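PDB 5MDN: DNA polymerase, which probably catalyses template-directed DNA synthesis, adding deoxyribonucleotides from their triphosphates to a growing DNA strand with release of diphosphate. Local coordinates for residues Gly15-Arg20 / Phe38-Tyr43; Arg60-Glu65 / Pro89-Lys94; Glu134-Gly139 / Leu146-Glu151; Asn231-Asp236 / Arg273-Leu278; Gly692-Ala697 / Thr712-Val717. One frame throughout, in Å; residues are numbered along the deposited sequence.

Interactions 1 and 2 form one patch near the N-terminus: their centres are 11 Å apart, P17 CB lies 3.8 Å from P89 CD, and R39 NE and E65 OE1 make a long, weak ion pair at 3.3 Å. Interaction 3 shares a sheet with interaction 1, but their nearest atoms stay about 6 Å apart. Interaction 4, the one at an active centre, carries D236, an exonuclease-domain residue that binds magnesium in a structure of this protein, though that ion is absent here; the N231 side chain is about 6 Å from a bound magnesium ion. Interaction 5, in the C-terminal part, comes within about 9 Å of interaction 4 (nearest atoms), their centres being 30 Å apart.

Interaction 1 (Gly15-Arg20 / Phe38-Tyr43); sequences GVPEVR and FRPYFY
V16 and R39 open the contact: the valine methyl CG2 stands 3.3 Å from R39 NH2, with CB a little further from the same nitrogen. CG2 reaches it because it lies anti to the backbone N of V16, and the arginine chain, bent at chi3 (146°), swings its outer end nearer. The guanidinium meets the valine obliquely, so this is aliphatic packing against a charged group. The charge itself has a weak, long partner in E65, reached through R39 NE. P17 follows and has more of its surface buried by 38-43 than any other residue of 15-20. Its CG is 4.1 Å from P40 CD, an oblique proline-on-proline contact, and its CD lies 4.4 Å from R39 NE.

Here two sheets of the N-terminal region are joined: the start of strand 17-24, of a five-stranded mixed sheet, meets the loop F38-P40 that leads into strand 41-46 of a four-stranded antiparallel one. The closest CA pair, P17 and R39, is 6.8 Å apart, too wide for strand pairing, and side chains bridge the gap. E18 turns from the contact and pairs with R20 and R36. V19 points back toward it, yet its CG2 remains 4.9 Å from F38 CD2; helix 115-123 lies alongside, Y115 touching V19, P17 and P40, while the F38 ring meets Y119 edge-to-face.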
# COMPACT_ATOMS: atom_id res chain seq x y z
N GLY A 15 27.72 -3.40 23.12
CA GLY A 15 28.58 -3.92 22.08
C GLY A 15 28.23 -5.28 21.53
O GLY A 15 29.01 -5.84 20.75
N VAL A 16 27.07 -5.84 21.90
CA VAL A 16 26.61 -7.11 21.35
C VAL A 16 25.14 -6.96 20.97
O VAL A 16 24.31 -6.64 21.83
CB VAL A 16 26.80 -8.29 22.33
CG1 VAL A 16 26.59 -7.85 23.76
CG2 VAL A 16 25.85 -9.43 21.97
N PRO A 17 24.77 -7.17 19.71
CA PRO A 17 23.38 -6.94 19.29
C PRO A 17 22.47 -8.07 19.73
O PRO A 17 22.84 -9.25 19.69
CB PRO A 17 23.48 -6.86 17.76
CG PRO A 17 24.66 -7.72 17.43
CD PRO A 17 25.62 -7.61 18.59
N GLU A 18 21.27 -7.70 20.15
CA GLU A 18 20.32 -8.63 20.75
C GLU A 18 18.97 -8.49 20.05
O GLU A 18 18.38 -7.41 20.04
CB GLU A 18 20.19 -8.34 22.25
CG GLU A 18 19.21 -9.20 22.98
CD GLU A 18 19.15 -8.87 24.46
OE1 GLU A 18 20.19 -8.99 25.14
OE2 GLU A 18 18.06 -8.50 24.94
N VAL A 19 18.49 -9.59 19.46
CA VAL A 19 17.24 -9.60 18.71
C VAL A 19 16.09 -9.97 19.65
O VAL A 19 16.18 -10.95 20.40
CB VAL A 19 17.31 -10.58 17.53
CG1 VAL A 19 16.03 -10.53 16.72
CG2 VAL A 19 18.51 -10.26 16.66
N ARG A 20 15.01 -9.19 19.59
CA ARG A 20 13.80 -9.46 20.36
C ARG A 20 12.63 -9.71 19.41
O ARG A 20 12.49 -9.03 18.39
CB ARG A 20 13.47 -8.29 21.29
CG ARG A 20 14.60 -7.89 22.21
CD ARG A 20 14.07 -7.21 23.46
NE ARG A 20 15.13 -6.93 24.43
CZ ARG A 20 15.78 -5.78 24.51
NH1 ARG A 20 15.48 -4.78 23.69
NH2 ARG A 20 16.73 -5.61 25.42
N PHE A 38 23.14 -14.32 17.52
CA PHE A 38 23.18 -13.94 16.11
C PHE A 38 23.95 -12.63 15.93
O PHE A 38 23.96 -11.77 16.81
CB PHE A 38 21.77 -13.80 15.55
CG PHE A 38 21.72 -13.67 14.05
CD1 PHE A 38 21.94 -14.77 13.24
CD2 PHE A 38 21.46 -12.44 13.46
CE1 PHE A 38 21.91 -14.64 11.86
CE2 PHE A 38 21.42 -12.31 12.09
CZ PHE A 38 21.64 -13.42 11.28
N ARG A 39 24.59 -12.49 14.77
CA ARG A 39 25.41 -11.32 14.47
C ARG A 39 25.28 -10.98 12.99
O ARG A 39 25.13 -11.88 12.16
CB ARG A 39 26.88 -11.55 14.84
CG ARG A 39 27.09 -11.81 16.32
CD ARG A 39 28.48 -11.46 16.80
NE ARG A 39 28.44 -10.96 18.18
CZ ARG A 39 28.21 -11.71 19.25
NH1 ARG A 39 28.00 -13.02 19.12
NH2 ARG A 39 28.19 -11.16 20.45
N PRO A 40 25.34 -9.69 12.64
CA PRO A 40 25.18 -9.30 11.23
C PRO A 40 26.39 -9.67 10.39
O PRO A 40 27.50 -9.88 10.90
CB PRO A 40 25.01 -7.78 11.31
CG PRO A 40 25.74 -7.39 12.55
CD PRO A 40 25.57 -8.54 13.52
N TYR A 41 26.17 -9.75 9.08
CA TYR A 41 27.21 -10.17 8.16
C TYR A 41 26.86 -9.71 6.75
O TYR A 41 25.73 -9.28 6.47
CB TYR A 41 27.38 -11.70 8.19
CG TYR A 41 26.17 -12.46 7.72
CD1 TYR A 41 25.99 -12.77 6.37
CD2 TYR A 41 25.20 -12.88 8.62
CE1 TYR A 41 24.88 -13.47 5.94
CE2 TYR A 41 24.09 -13.58 8.19
CZ TYR A 41 23.93 -13.87 6.85
OH TYR A 41 22.83 -14.57 6.42
N PHE A 42 27.85 -9.79 5.86
CA PHE A 42 27.63 -9.62 4.43
C PHE A 42 28.68 -10.44 3.69
O PHE A 42 29.68 -10.87 4.27
CB PHE A 42 27.68 -8.15 4.02
CG PHE A 42 29.03 -7.51 4.18
CD1 PHE A 42 29.43 -7.01 5.41
CD2 PHE A 42 29.88 -7.39 3.10
CE1 PHE A 42 30.67 -6.41 5.55
CE2 PHE A 42 31.12 -6.80 3.24
CZ PHE A 42 31.52 -6.31 4.46
N TYR A 43 28.44 -10.65 2.40
CA TYR A 43 29.32 -11.46 1.57
C TYR A 43 30.22 -10.57 0.72
O TYR A 43 29.88 -9.44 0.38
CB TYR A 43 28.52 -12.39 0.65
CG TYR A 43 27.62 -13.37 1.38
CD1 TYR A 43 28.16 -14.37 2.17
CD2 TYR A 43 26.24 -13.29 1.27
CE1 TYR A 43 27.34 -15.27 2.84
CE2 TYR A 43 25.42 -14.19 1.92
CZ TYR A 43 25.98 -15.17 2.71
OH TYR A 43 25.16 -16.06 3.36

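Interaction 2 (Arg60-Glu65 / Pro89-Lys94); sequences RVAPVE and PEDVRK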
# COMPACT_ATOMS: atom_id res chain seq x y z
N ARG A 60 40.94 -2.58 10.72
CA ARG A 60 41.40 -1.21 10.94
C ARG A 60 40.27 -0.18 10.86
O ARG A 60 40.45 0.94 11.34
CB ARG A 60 42.48 -0.84 9.92
CG ARG A 60 41.99 -0.77 8.48
CD ARG A 60 42.69 0.32 7.70
NE ARG A 60 41.92 1.55 7.68
CZ ARG A 60 42.09 2.56 8.53
NH1 ARG A 60 43.03 2.48 9.47
NH2 ARG A 60 41.34 3.65 8.44
N VAL A 61 39.13 -0.53 10.26
CA VAL A 61 38.06 0.44 10.06
C VAL A 61 36.95 0.22 11.09
O VAL A 61 36.23 1.16 11.45
CB VAL A 61 37.52 0.38 8.62
CG1 VAL A 61 36.77 -0.92 8.37
CG2 VAL A 61 36.65 1.58 8.32
N ALA A 62 36.81 -1.01 11.57
CA ALA A 62 35.75 -1.36 12.51
C ALA A 62 36.05 -2.74 13.08
O ALA A 62 36.78 -3.52 12.46
CB ALA A 62 34.37 -1.35 11.83
N PRO A 63 35.50 -3.07 14.25
CA PRO A 63 35.72 -4.41 14.82
C PRO A 63 35.00 -5.47 14.01
O PRO A 63 33.87 -5.28 13.55
CB PRO A 63 35.15 -4.29 16.24
CG PRO A 63 34.17 -3.16 16.16
CD PRO A 63 34.75 -2.20 15.17
N VAL A 64 35.67 -6.61 13.84
CA VAL A 64 35.16 -7.72 13.04
C VAL A 64 35.09 -8.96 13.92
O VAL A 64 36.06 -9.29 14.62
CB VAL A 64 36.05 -7.98 11.81
CG1 VAL A 64 35.52 -9.16 11.01
CG2 VAL A 64 36.12 -6.73 10.94
N GLU A 65 33.95 -9.65 13.88
CA GLU A 65 33.80 -10.88 14.66
C GLU A 65 34.57 -12.03 14.02
O GLU A 65 35.29 -12.77 14.70
CB GLU A 65 32.32 -11.23 14.80
CG GLU A 65 32.04 -12.40 15.74
CD GLU A 65 32.04 -11.98 17.20
OE1 GLU A 65 31.68 -10.82 17.49
OE2 GLU A 65 32.39 -12.82 18.05
N PRO A 89 25.41 -4.14 13.98
CA PRO A 89 24.90 -3.75 12.65
C PRO A 89 25.36 -2.38 12.18
O PRO A 89 25.47 -2.16 10.97
CB PRO A 89 23.38 -3.79 12.83
CG PRO A 89 23.14 -4.71 13.98
CD PRO A 89 24.32 -4.53 14.89
N GLU A 90 25.61 -1.45 13.10
CA GLU A 90 25.97 -0.09 12.70
C GLU A 90 27.25 -0.04 11.88
O GLU A 90 27.39 0.82 11.00
CB GLU A 90 26.08 0.80 13.94
CG GLU A 90 24.75 0.99 14.69
CD GLU A 90 24.41 -0.16 15.63
OE1 GLU A 90 24.69 -1.33 15.28
OE2 GLU A 90 23.86 0.10 16.72
N ASP A 91 28.20 -0.94 12.14
CA ASP A 91 29.49 -0.91 11.46
C ASP A 91 29.46 -1.53 10.07
O ASP A 91 30.50 -1.53 9.40
CB ASP A 91 30.54 -1.65 12.30
CG ASP A 91 30.67 -1.08 13.70
OD1 ASP A 91 30.41 0.12 13.89
OD2 ASP A 91 31.05 -1.85 14.61
N VAL A 92 28.31 -2.04 9.61
CA VAL A 92 28.28 -2.77 8.35
C VAL A 92 28.58 -1.87 7.16
O VAL A 92 29.20 -2.31 6.18
CB VAL A 92 26.93 -3.49 8.20
CG1 VAL A 92 26.83 -4.21 6.86
CG2 VAL A 92 26.74 -4.49 9.33
N ARG A 93 28.17 -0.60 7.21
CA ARG A 93 28.48 0.31 6.10
C ARG A 93 29.97 0.59 6.01
O ARG A 93 30.55 0.55 4.92
CB ARG A 93 27.71 1.63 6.25
CG ARG A 93 26.23 1.59 5.93
CD ARG A 93 26.01 1.56 4.42
NE ARG A 93 24.59 1.49 4.07
CZ ARG A 93 23.79 2.56 4.03
NH1 ARG A 93 24.28 3.75 4.32
NH2 ARG A 93 22.51 2.43 3.70
N LYS A 94 30.61 0.89 7.14
CA LYS A 94 32.05 1.12 7.15
C LYS A 94 32.80 -0.09 6.59
O LYS A 94 33.75 0.07 5.82
CB LYS A 94 32.52 1.43 8.57
CG LYS A 94 32.00 2.75 9.12
CD LYS A 94 32.61 3.07 10.48
CE LYS A 94 32.02 2.19 11.57
NZ LYS A 94 32.51 2.59 12.92
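A62 and D91 supply the closest aliphatic approach, CB to CB at 3.9 Å, with both CB atoms directed at the opposing segment. Beside them V61 crosses K94 obliquely. V61 CG2, anti to its own backbone N, lies 4.1 Å from K94 CB, and both valine methyls lie near K94 O. The lysine stem also passes A62, K94 CE being 4.3 Å from A62 CB.

These residues belong to a ferredoxin-like βαββαβ unit: strands 41-46, 64-74, 77-86 and 105-109 form an antiparallel sheet in the order 2-3-1-4, with helices 51-58 and 92-100 as its two crossovers. The contact lays the loop after the first helix against the start of the second, residues D91 to K94. L95, one residue on, receives V61, A62 and V64.

The polar groups act mainly within 89-94. K94 NZ forms a weak hydrogen bond and salt bridge with D91 OD1 at 3.4 Å, three residues back; the lysine bend at chi3 (-74°) folds the ammonium toward that oxygen. The other carboxylate oxygen, D91 OD2, rests against carbon, 3.7 Å from P63 CG, where proline and aspartate cross at about a right angle.

Interaction 3 (Glu134-Gly139 / Leu146-Glu151); sequences EAREAG and LYEVVE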
# COMPACT_ATOMS: atom_id res chain seq x y z
N GLU A 134 12.43 -24.09 20.76
CA GLU A 134 12.98 -24.51 22.04
C GLU A 134 13.59 -23.27 22.69
O GLU A 134 14.53 -22.69 22.15
CB GLU A 134 14.03 -25.61 21.85
CG GLU A 134 14.45 -26.30 23.13
CD GLU A 134 15.65 -27.21 22.94
OE1 GLU A 134 15.84 -27.71 21.81
OE2 GLU A 134 16.41 -27.42 23.91
N ALA A 135 13.05 -22.88 23.84
CA ALA A 135 13.44 -21.61 24.44
C ALA A 135 13.38 -21.71 25.96
O ALA A 135 12.34 -22.06 26.52
CB ALA A 135 12.55 -20.47 23.94
N ARG A 136 14.50 -21.38 26.60
CA ARG A 136 14.58 -21.38 28.05
C ARG A 136 13.87 -20.17 28.64
O ARG A 136 13.99 -19.05 28.13
CB ARG A 136 16.05 -21.34 28.48
CG ARG A 136 16.87 -22.52 28.00
CD ARG A 136 18.34 -22.37 28.36
NE ARG A 136 18.59 -22.22 29.79
CZ ARG A 136 18.93 -21.07 30.36
NH1 ARG A 136 19.05 -19.98 29.61
NH2 ARG A 136 19.15 -21.00 31.67
N GLU A 137 13.12 -20.39 29.71
CA GLU A 137 12.40 -19.28 30.33
C GLU A 137 13.36 -18.60 31.30
O GLU A 137 13.82 -19.21 32.27
CB GLU A 137 11.10 -19.76 30.98
CG GLU A 137 11.22 -20.64 32.21
CD GLU A 137 9.87 -21.10 32.73
OE1 GLU A 137 9.09 -21.69 31.95
OE2 GLU A 137 9.58 -20.86 33.92
N ALA A 138 13.71 -17.34 31.03
CA ALA A 138 14.73 -16.63 31.80
C ALA A 138 14.18 -15.30 32.32
O ALA A 138 14.59 -14.22 31.91
CB ALA A 138 15.99 -16.41 30.96
N GLY A 139 13.23 -15.40 33.25
CA GLY A 139 12.69 -14.23 33.92
C GLY A 139 11.93 -13.31 32.99
O GLY A 139 11.75 -13.57 31.80
N LEU A 146 10.21 -13.13 29.54
CA LEU A 146 11.32 -13.23 28.60
C LEU A 146 11.75 -14.68 28.43
O LEU A 146 11.67 -15.49 29.37
CB LEU A 146 12.50 -12.38 29.07
CG LEU A 146 13.75 -12.32 28.18
CD1 LEU A 146 13.42 -11.72 26.82
CD2 LEU A 146 14.86 -11.53 28.87
N TYR A 147 12.20 -15.01 27.23
CA TYR A 147 12.64 -16.36 26.88
C TYR A 147 13.91 -16.27 26.05
O TYR A 147 13.96 -15.52 25.08
CB TYR A 147 11.57 -17.12 26.09
CG TYR A 147 10.41 -17.65 26.91
CD1 TYR A 147 9.41 -16.81 27.37
CD2 TYR A 147 10.31 -19.01 27.20
CE1 TYR A 147 8.35 -17.30 28.10
CE2 TYR A 147 9.26 -19.51 27.93
CZ TYR A 147 8.28 -18.65 28.38
OH TYR A 147 7.22 -19.15 29.12
N GLU A 148 14.93 -17.04 26.44
CA GLU A 148 16.13 -17.18 25.63
C GLU A 148 15.90 -18.29 24.62
O GLU A 148 15.64 -19.43 25.00
CB GLU A 148 17.35 -17.51 26.48
CG GLU A 148 18.05 -16.32 27.12
CD GLU A 148 19.33 -16.74 27.83
OE1 GLU A 148 19.45 -17.93 28.19
OE2 GLU A 148 20.22 -15.87 28.01
N VAL A 149 16.00 -17.96 23.33
CA VAL A 149 15.77 -18.95 22.29
C VAL A 149 16.99 -19.86 22.20
O VAL A 149 18.14 -19.39 22.23
CB VAL A 149 15.44 -18.28 20.94
CG1 VAL A 149 14.35 -17.25 21.12
CG2 VAL A 149 16.67 -17.66 20.31
N VAL A 150 16.75 -21.16 22.16
CA VAL A 150 17.83 -22.11 21.90
C VAL A 150 17.94 -22.43 20.42
O VAL A 150 19.03 -22.33 19.83
CB VAL A 150 17.61 -23.39 22.74
CG1 VAL A 150 18.79 -24.34 22.57
CG2 VAL A 150 17.41 -23.04 24.20
N GLU A 151 16.84 -22.81 19.79
CA GLU A 151 16.85 -23.12 18.37
C GLU A 151 15.44 -22.97 17.82
O GLU A 151 14.47 -23.40 18.45
CB GLU A 151 17.38 -24.53 18.11
CG GLU A 151 17.58 -24.86 16.65
CD GLU A 151 18.11 -26.26 16.43
OE1 GLU A 151 17.80 -27.14 17.26
OE2 GLU A 151 18.84 -26.48 15.44
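R136 and E148 form a salt bridge, NH1 to OE1 at 2.5 Å, a value to be read with caution at this resolution. The two side chains run side by side, and OE1 arrives at the guanidinium edge, although the two flat groups are turned 55° apart. Beneath them the backbones pair antiparallel. E148 N donates to R136 O (2.8 Å), and the return bond from R136 N to E148 O is weak. At one end L146 N donates to G139 O at 2.8 Å. At the other, E134 O accepts from V150 N at 2.7 Å and weakly from E151 N, because both residues face E134: a classic beta bulge.

Packing falls on the face of A135, E137, Y147 and V149. The Y147 ring stands across the first strand beside E137, with E137 CA 4.2 Å from its centroid in an off-centre CH-pi contact, 30° from the normal, and E137 CB 3.6 Å from Y147 CE2. A serine at Y147 would probably uncover the backbone and CB of E137, since no flat group would remain to lie against them. Across the other face V150 CG2 touches R136 CG at 3.9 Å.

Strand 131-141 is the outermost of its five-stranded sheet, and strand 144-155 also pairs, in parallel, with strand 30-35, where L146 touches V32 and V34 while E148 OE2 reaches R36.

Interaction 4 (Asn231-Asp236 / Arg273-Leu278); sequences NSNGFD and RANVDL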
# COMPACT_ATOMS: atom_id res chain seq x y z
N ASN A 231 -4.67 6.72 7.86
CA ASN A 231 -3.60 7.70 7.70
C ASN A 231 -2.92 8.00 9.04
O ASN A 231 -2.48 9.13 9.29
CB ASN A 231 -4.11 8.99 7.05
CG ASN A 231 -3.01 9.78 6.37
OD1 ASN A 231 -2.10 9.20 5.75
ND2 ASN A 231 -3.07 11.10 6.46
N SER A 232 -2.82 6.99 9.90
CA SER A 232 -2.18 7.17 11.20
C SER A 232 -0.69 7.42 11.05
O SER A 232 -0.11 8.22 11.80
CB SER A 232 -2.44 5.96 12.09
OG SER A 232 -1.95 4.77 11.49
N ASN A 233 -0.04 6.75 10.10
CA ASN A 233 1.37 7.02 9.83
C ASN A 233 1.57 8.38 9.18
O ASN A 233 2.60 9.03 9.40
CB ASN A 233 1.97 5.92 8.96
CG ASN A 233 2.11 4.59 9.69
OD1 ASN A 233 2.18 4.55 10.92
ND2 ASN A 233 2.15 3.50 8.94
N GLY A 234 0.60 8.83 8.38
CA GLY A 234 0.75 10.08 7.66
C GLY A 234 0.58 11.31 8.53
O GLY A 234 1.37 12.25 8.43
N PHE A 235 -0.45 11.33 9.37
CA PHE A 235 -0.75 12.50 10.18
C PHE A 235 -0.77 12.20 11.67
O PHE A 235 -0.04 12.85 12.43
CB PHE A 235 -2.10 13.10 9.75
CG PHE A 235 -2.42 14.41 10.41
CD1 PHE A 235 -3.10 14.45 11.62
CD2 PHE A 235 -2.04 15.61 9.83
CE1 PHE A 235 -3.39 15.65 12.23
CE2 PHE A 235 -2.33 16.82 10.44
CZ PHE A 235 -3.01 16.84 11.64
N ASP A 236 -1.60 11.25 12.12
CA ASP A 236 -1.90 11.11 13.54
C ASP A 236 -0.65 10.91 14.38
O ASP A 236 -0.36 11.69 15.29
CB ASP A 236 -2.89 9.95 13.75
CG ASP A 236 -4.25 10.23 13.15
OD1 ASP A 236 -4.42 11.28 12.50
OD2 ASP A 236 -5.17 9.40 13.34
N ARG A 273 3.91 -4.45 19.39
CA ARG A 273 2.57 -4.50 18.83
C ARG A 273 2.62 -4.02 17.38
O ARG A 273 3.60 -3.40 16.95
CB ARG A 273 1.58 -3.66 19.65
CG ARG A 273 2.17 -2.42 20.30
CD ARG A 273 1.11 -1.66 21.09
NE ARG A 273 0.52 -2.48 22.15
CZ ARG A 273 0.58 -2.18 23.44
NH1 ARG A 273 1.21 -1.09 23.84
NH2 ARG A 273 0.01 -2.98 24.33
N ALA A 274 1.56 -4.32 16.64
CA ALA A 274 1.48 -4.04 15.21
C ALA A 274 0.70 -2.74 15.00
O ALA A 274 -0.51 -2.70 15.21
CB ALA A 274 0.83 -5.20 14.47
N ASN A 275 1.41 -1.69 14.58
CA ASN A 275 0.77 -0.45 14.16
C ASN A 275 0.45 -0.54 12.67
O ASN A 275 1.36 -0.48 11.84
CB ASN A 275 1.67 0.75 14.46
CG ASN A 275 1.08 2.06 13.98
OD1 ASN A 275 -0.11 2.33 14.18
ND2 ASN A 275 1.90 2.88 13.34
N VAL A 276 -0.83 -0.69 12.35
CA VAL A 276 -1.28 -0.82 10.97
C VAL A 276 -1.99 0.47 10.57
O VAL A 276 -2.86 0.96 11.30
CB VAL A 276 -2.21 -2.04 10.79
CG1 VAL A 276 -2.61 -2.19 9.33
CG2 VAL A 276 -1.52 -3.30 11.29
N ASP A 277 -1.63 1.00 9.41
CA ASP A 277 -2.29 2.16 8.82
C ASP A 277 -3.06 1.68 7.60
O ASP A 277 -2.46 1.27 6.60
CB ASP A 277 -1.27 3.24 8.45
CG ASP A 277 -1.92 4.50 7.89
OD1 ASP A 277 -3.17 4.56 7.83
OD2 ASP A 277 -1.18 5.44 7.52
N LEU A 278 -4.39 1.72 7.69
CA LEU A 278 -5.22 1.19 6.61
C LEU A 278 -5.10 2.00 5.33
O LEU A 278 -5.37 1.46 4.25
CB LEU A 278 -6.68 1.12 7.06
CG LEU A 278 -6.95 0.26 8.29
CD1 LEU A 278 -8.44 0.26 8.63
CD2 LEU A 278 -6.44 -1.15 8.08
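D277 sends its carboxylate into the first turn of helix 232-247, reaching N231 and N233 with different oxygens. OD1 takes a weak, bent bond from N231 N at 2.6 Å. OD2 accepts from N233 N at 3.1 Å, met from above the carboxylate plane. With CG anti to the backbone N (chi1 -177°), the group extends straight off strand 274-277. S232 OG packs 3.5 Å from D277 CB.

N233 and D277 run antiparallel past one another, amide against carboxylate at 87°. N233 OD1 accepts a weak bond from N275 ND2 at 3.0 Å, the two amide planes being 77° apart. N275 ND2 is held also by W268 O, and N275 OD1 by W237 NE1.

The sequence NSNGFD fits the Exo II motif of family B exonuclease domains, and D236, known to bind a magnesium ion absent from this model, follows on the same helix. With an alanine in place of D277, the backbone N-H groups of N231, N233 and Y279 would probably lose their acceptor, loosening the helix start. Since D277 also N-caps the helix at 278-282, its carboxylate sits at two helix N-termini, whose partial positive charge would tend to favour the ionised form.

Interaction 5 (Gly692-Ala697 / Thr712-Val717); sequences GPHVHA and TTVGYV
P693 O accepts the N-H of A697 at 2.9 Å in the first turn of helix 693-697, and the same oxygen stands over one face of the Y716 ring, 4.3 Å above its plane and offset toward the rim. The contact thus sets a short helix, with G692 at its N-cap position, against a small antiparallel pair of strands, 716-718 and 729-731, in the C-terminal part of the chain that in family B polymerases forms the thumb, as is probably the case here.

Across the gap the contacts are carbon packing. The tyrosine leaves its backbone with CG between the backbone N and the carbonyl carbon (chi1 63°), which lays the ring along the helix and brings its phenolic end to the proline. P693 CB lies 4.3 Å from the ring centroid, 29° off the normal, an off-centre CH-pi contact, while P693 CG is 3.6 Å from Y716 OH. At the near end of the same side chain, Y716 CB meets A697 CB at 3.5 Å. H694 CA approaches the ring obliquely, 4.2 Å from Y716 CE2.

A697 also serves V714, CB to CG2 at 4.0 Å, so its one methyl touches both tyrosine and valine, which meet it from directions roughly at right angles. A729 touches P693, A697 and Y716 from the neighbouring strand, and K679 and L681 touch H694. The other V714 methyl, CG1, reaches the edge of the H694 imidazole, close to the ring plane and 3.7 Å from ND1.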
# COMPACT_ATOMS: atom_id res chain seq x y z
N GLY A 692 0.19 32.74 -9.90
CA GLY A 692 -1.17 32.31 -10.05
C GLY A 692 -2.00 32.75 -8.86
O GLY A 692 -1.53 33.49 -8.00
N PRO A 693 -3.26 32.30 -8.80
CA PRO A 693 -4.07 32.62 -7.62
C PRO A 693 -3.58 31.92 -6.38
O PRO A 693 -3.87 32.37 -5.27
CB PRO A 693 -5.47 32.13 -8.01
CG PRO A 693 -5.22 31.04 -8.99
CD PRO A 693 -3.91 31.32 -9.68
N HIS A 694 -2.85 30.82 -6.57
CA HIS A 694 -2.29 30.07 -5.45
C HIS A 694 -1.33 30.94 -4.64
O HIS A 694 -1.32 30.87 -3.41
CB HIS A 694 -1.59 28.83 -6.00
CG HIS A 694 -0.91 27.99 -4.97
ND1 HIS A 694 -1.41 27.83 -3.69
CD2 HIS A 694 0.22 27.25 -5.03
CE1 HIS A 694 -0.61 27.03 -3.01
NE2 HIS A 694 0.39 26.66 -3.80
N VAL A 695 -0.51 31.75 -5.31
CA VAL A 695 0.43 32.61 -4.60
C VAL A 695 -0.23 33.92 -4.17
O VAL A 695 0.14 34.48 -3.12
CB VAL A 695 1.68 32.86 -5.46
CG1 VAL A 695 2.20 31.55 -6.04
CG2 VAL A 695 1.40 33.86 -6.58
N HIS A 696 -1.18 34.44 -4.94
CA HIS A 696 -1.80 35.72 -4.60
C HIS A 696 -2.69 35.59 -3.37
O HIS A 696 -2.71 36.49 -2.52
CB HIS A 696 -2.60 36.25 -5.80
CG HIS A 696 -3.61 37.29 -5.44
ND1 HIS A 696 -4.94 37.01 -5.26
CD2 HIS A 696 -3.48 38.63 -5.23
CE1 HIS A 696 -5.59 38.12 -4.96
NE2 HIS A 696 -4.73 39.11 -4.93
N ALA A 697 -3.45 34.49 -3.27
CA ALA A 697 -4.19 34.23 -2.04
C ALA A 697 -3.24 34.04 -0.87
O ALA A 697 -3.55 34.44 0.26
CB ALA A 697 -5.08 33.00 -2.22
N THR A 712 1.40 23.97 4.30
CA THR A 712 0.25 24.79 4.70
C THR A 712 -0.68 24.92 3.51
O THR A 712 -0.28 25.45 2.46
CB THR A 712 0.70 26.17 5.19
OG1 THR A 712 2.03 26.45 4.71
CG2 THR A 712 0.67 26.24 6.71
N THR A 713 -1.91 24.43 3.66
CA THR A 713 -2.91 24.50 2.60
C THR A 713 -3.63 25.84 2.69
O THR A 713 -3.96 26.30 3.79
CB THR A 713 -3.91 23.34 2.73
OG1 THR A 713 -4.52 23.37 4.02
CG2 THR A 713 -3.20 22.01 2.55
N VAL A 714 -3.86 26.46 1.54
CA VAL A 714 -4.33 27.84 1.52
C VAL A 714 -5.85 27.93 1.47
O VAL A 714 -6.46 28.51 2.38
CB VAL A 714 -3.65 28.62 0.37
CG1 VAL A 714 -3.93 28.00 -1.01
CG2 VAL A 714 -4.07 30.09 0.39
N GLY A 715 -6.48 27.37 0.44
CA GLY A 715 -7.92 27.45 0.31
C GLY A 715 -8.40 28.83 -0.08
O GLY A 715 -8.52 29.71 0.78
N TYR A 716 -8.67 29.05 -1.36
CA TYR A 716 -9.04 30.36 -1.86
C TYR A 716 -10.33 30.31 -2.67
O TYR A 716 -10.70 29.27 -3.22
CB TYR A 716 -7.91 30.97 -2.70
CG TYR A 716 -7.55 30.20 -3.95
CD1 TYR A 716 -8.24 30.42 -5.14
CD2 TYR A 716 -6.53 29.27 -3.95
CE1 TYR A 716 -7.91 29.72 -6.29
CE2 TYR A 716 -6.19 28.57 -5.09
CZ TYR A 716 -6.89 28.80 -6.26
OH TYR A 716 -6.56 28.10 -7.40
N VAL A 717 -11.00 31.46 -2.74
CA VAL A 717 -12.21 31.63 -3.53
C VAL A 717 -12.06 32.88 -4.39
O VAL A 717 -11.59 33.92 -3.90
CB VAL A 717 -13.47 31.73 -2.64
CG1 VAL A 717 -14.72 31.89 -3.49
CG2 VAL A 717 -13.59 30.51 -1.74